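Side-chain contact in trans-4-hydroxy-L-proline dehydratase (Clostridioides difficile 70-100-2010, PDB 6VXC), which uses a glycyl radical to dehydrate trans-4-hydroxy-L-proline to (S)-1-pyrroline-5-carboxylate in the anaerobic breakdown of 4-hydroxyproline: residues 67-72 with 221-226. Sequence-based numbering, arbitrary orientation.
Sequences LRALSF and LEAMAI
Ala69 and Ala223 meet where two short helical segments, 67-72 and 221-226, run nearly parallel: their axes make an angle of 7° and approach to 8.3 Å. The CA atoms of Ala69 and Ala223 lie 5.3 Å apart, a close backbone approach that the small methyl groups at this level permit, and one that illustrates how alanines let parallel helices draw together. The methyl of Ala69 points at the partner helix and settles between two consecutive turns, with Ala223 on one side and Ile226 on the other. The CB of Ala69 lies 3.3 Å from the carbonyl O of Ala223. The CB atoms of Ala69 and Ala223 are 3.9 Å apart. From the next turn, CG2 of Ile226 comes within 3.7 Å of the CB of Ala69. Ile226 answers from the opposite helix with two separate branches. CG2 of Ile226, set anti to the backbone N, presses against the peptide of Ala69, 3.6 Å from the O of Ala69. The other branch, CG1, stands anti to the carbonyl carbon (chi1 -67°) and carries CD1 to the flank of Leu70, where CD1 of Ile226 meets CD2 of Leu70 at 3.9 Å. The two longer side chains thus cross at a slant, lying to one side of the alanine pair. No hydrogen bond spans the interface; methyl groups pack on one another and on backbone carbonyl oxygens. Within the fold, the contact joins helix 64-78 to the long helix 214-248, away from the probable active-site residues Cys454 and Glu456. Pro542 of helix 542-546 touches both alanines and so bridges the pair. Beyond them, Ser71 packs the far flank of the first helix on helix 46-58, and on the second helix Leu221 and Met224 pack against helix 192-205.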
loop_
_atom_site.group_PDB
_atom_site.type_symbol
_atom_site.label_atom_id
_atom_site.label_comp_id
_atom_site.label_asym_id
_atom_site.label_seq_id
_atom_site.Cartn_x
_atom_site.Cartn_y
_atom_site.Cartn_z
ATOM N N LEU A 67 -28.157 3.208 0.040
ATOM C CA LEU A 67 -28.071 2.186 -1.001
ATOM C C LEU A 67 -26.842 1.298 -0.818
ATOM O O LEU A 67 -26.927 0.073 -0.939
ATOM C CB LEU A 67 -28.062 2.839 -2.385
ATOM C CG LEU A 67 -27.806 1.939 -3.596
ATOM C CD1 LEU A 67 -28.821 0.844 -3.679
ATOM C CD2 LEU A 67 -27.880 2.780 -4.839
ATOM N N ARG A 68 -25.684 1.899 -0.555
ATOM C CA ARG A 68 -24.483 1.100 -0.322
ATOM C C ARG A 68 -24.650 0.203 0.903
ATOM O O ARG A 68 -24.311 -0.984 0.869
ATOM C CB ARG A 68 -23.274 2.016 -0.140
ATOM C CG ARG A 68 -22.959 2.908 -1.335
ATOM C CD ARG A 68 -22.576 2.096 -2.558
ATOM N NE ARG A 68 -21.468 1.192 -2.273
ATOM C CZ ARG A 68 -21.082 0.206 -3.072
ATOM N NH1 ARG A 68 -20.076 -0.566 -2.715
ATOM N NH2 ARG A 68 -21.715 -0.016 -4.223
ATOM N N ALA A 69 -25.181 0.751 1.996
ATOM C CA ALA A 69 -25.350 -0.040 3.215
ATOM C C ALA A 69 -26.341 -1.186 3.006
ATOM O O ALA A 69 -26.090 -2.325 3.419
ATOM C CB ALA A 69 -25.800 0.864 4.359
ATOM N N LEU A 70 -27.482 -0.895 2.366
ATOM C CA LEU A 70 -28.456 -1.943 2.068
ATOM C C LEU A 70 -27.873 -2.988 1.123
ATOM O O LEU A 70 -28.176 -4.178 1.242
ATOM C CB LEU A 70 -29.729 -1.333 1.474
ATOM C CG LEU A 70 -30.630 -0.541 2.420
ATOM C CD1 LEU A 70 -31.758 0.185 1.655
ATOM C CD2 LEU A 70 -31.187 -1.451 3.503
ATOM N N SER A 71 -27.041 -2.564 0.170
ATOM C CA SER A 71 -26.424 -3.535 -0.728
ATOM C C SER A 71 -25.425 -4.416 0.015
ATOM O O SER A 71 -25.374 -5.629 -0.210
ATOM C CB SER A 71 -25.738 -2.816 -1.891
ATOM O OG SER A 71 -26.685 -2.093 -2.651
ATOM N N PHE A 72 -24.610 -3.820 0.889
ATOM C CA PHE A 72 -23.696 -4.610 1.704
ATOM C C PHE A 72 -24.459 -5.602 2.572
ATOM O O PHE A 72 -24.093 -6.780 2.663
ATOM C CB PHE A 72 -22.841 -3.693 2.573
ATOM C CG PHE A 72 -21.878 -4.433 3.481
ATOM C CD1 PHE A 72 -20.788 -5.108 2.947
ATOM C CD2 PHE A 72 -22.046 -4.417 4.857
ATOM C CE1 PHE A 72 -19.885 -5.783 3.766
ATOM C CE2 PHE A 72 -21.145 -5.087 5.689
ATOM C CZ PHE A 72 -20.068 -5.774 5.139
ATOM N N LEU A 221 -25.698 8.708 8.786
ATOM C CA LEU A 221 -25.886 7.964 10.033
ATOM C C LEU A 221 -26.842 6.786 9.837
ATOM O O LEU A 221 -26.610 5.695 10.368
ATOM C CB LEU A 221 -26.401 8.911 11.121
ATOM C CG LEU A 221 -25.355 9.908 11.625
ATOM C CD1 LEU A 221 -25.996 11.098 12.283
ATOM C CD2 LEU A 221 -24.382 9.240 12.605
ATOM N N GLU A 222 -27.922 6.986 9.078
ATOM C CA GLU A 222 -28.810 5.865 8.766
ATOM C C GLU A 222 -28.059 4.748 8.053
ATOM O O GLU A 222 -28.287 3.565 8.323
ATOM C CB GLU A 222 -30.000 6.316 7.908
ATOM C CG GLU A 222 -31.054 7.095 8.634
ATOM C CD GLU A 222 -32.259 7.458 7.750
ATOM O OE1 GLU A 222 -33.325 7.749 8.329
ATOM O OE2 GLU A 222 -32.153 7.435 6.501
ATOM N N ALA A 223 -27.182 5.100 7.112
ATOM C CA ALA A 223 -26.399 4.076 6.437
ATOM C C ALA A 223 -25.477 3.347 7.414
ATOM O O ALA A 223 -25.321 2.125 7.338
ATOM C CB ALA A 223 -25.599 4.696 5.292
ATOM N N MET A 224 -24.846 4.086 8.327
ATOM C CA MET A 224 -23.963 3.449 9.300
ATOM C C MET A 224 -24.716 2.444 10.155
ATOM O O MET A 224 -24.186 1.373 10.477
ATOM C CB MET A 224 -23.278 4.503 10.172
ATOM C CG MET A 224 -22.241 5.332 9.437
ATOM S SD MET A 224 -21.503 6.560 10.523
ATOM C CE MET A 224 -21.550 7.991 9.482
ATOM N N ALA A 225 -25.954 2.778 10.541
ATOM C CA ALA A 225 -26.767 1.867 11.347
ATOM C C ALA A 225 -27.067 0.574 10.599
ATOM O O ALA A 225 -27.039 -0.519 11.182
ATOM C CB ALA A 225 -28.064 2.561 11.772
ATOM N N ILE A 226 -27.368 0.680 9.310
ATOM C CA ILE A 226 -27.598 -0.511 8.507
ATOM C C ILE A 226 -26.321 -1.342 8.399
ATOM O O ILE A 226 -26.366 -2.573 8.435
ATOM C CB ILE A 226 -28.157 -0.110 7.128
ATOM C CG1 ILE A 226 -29.577 0.485 7.293
ATOM C CG2 ILE A 226 -28.129 -1.299 6.192
ATOM C CD1 ILE A 226 -30.089 1.244 6.073
#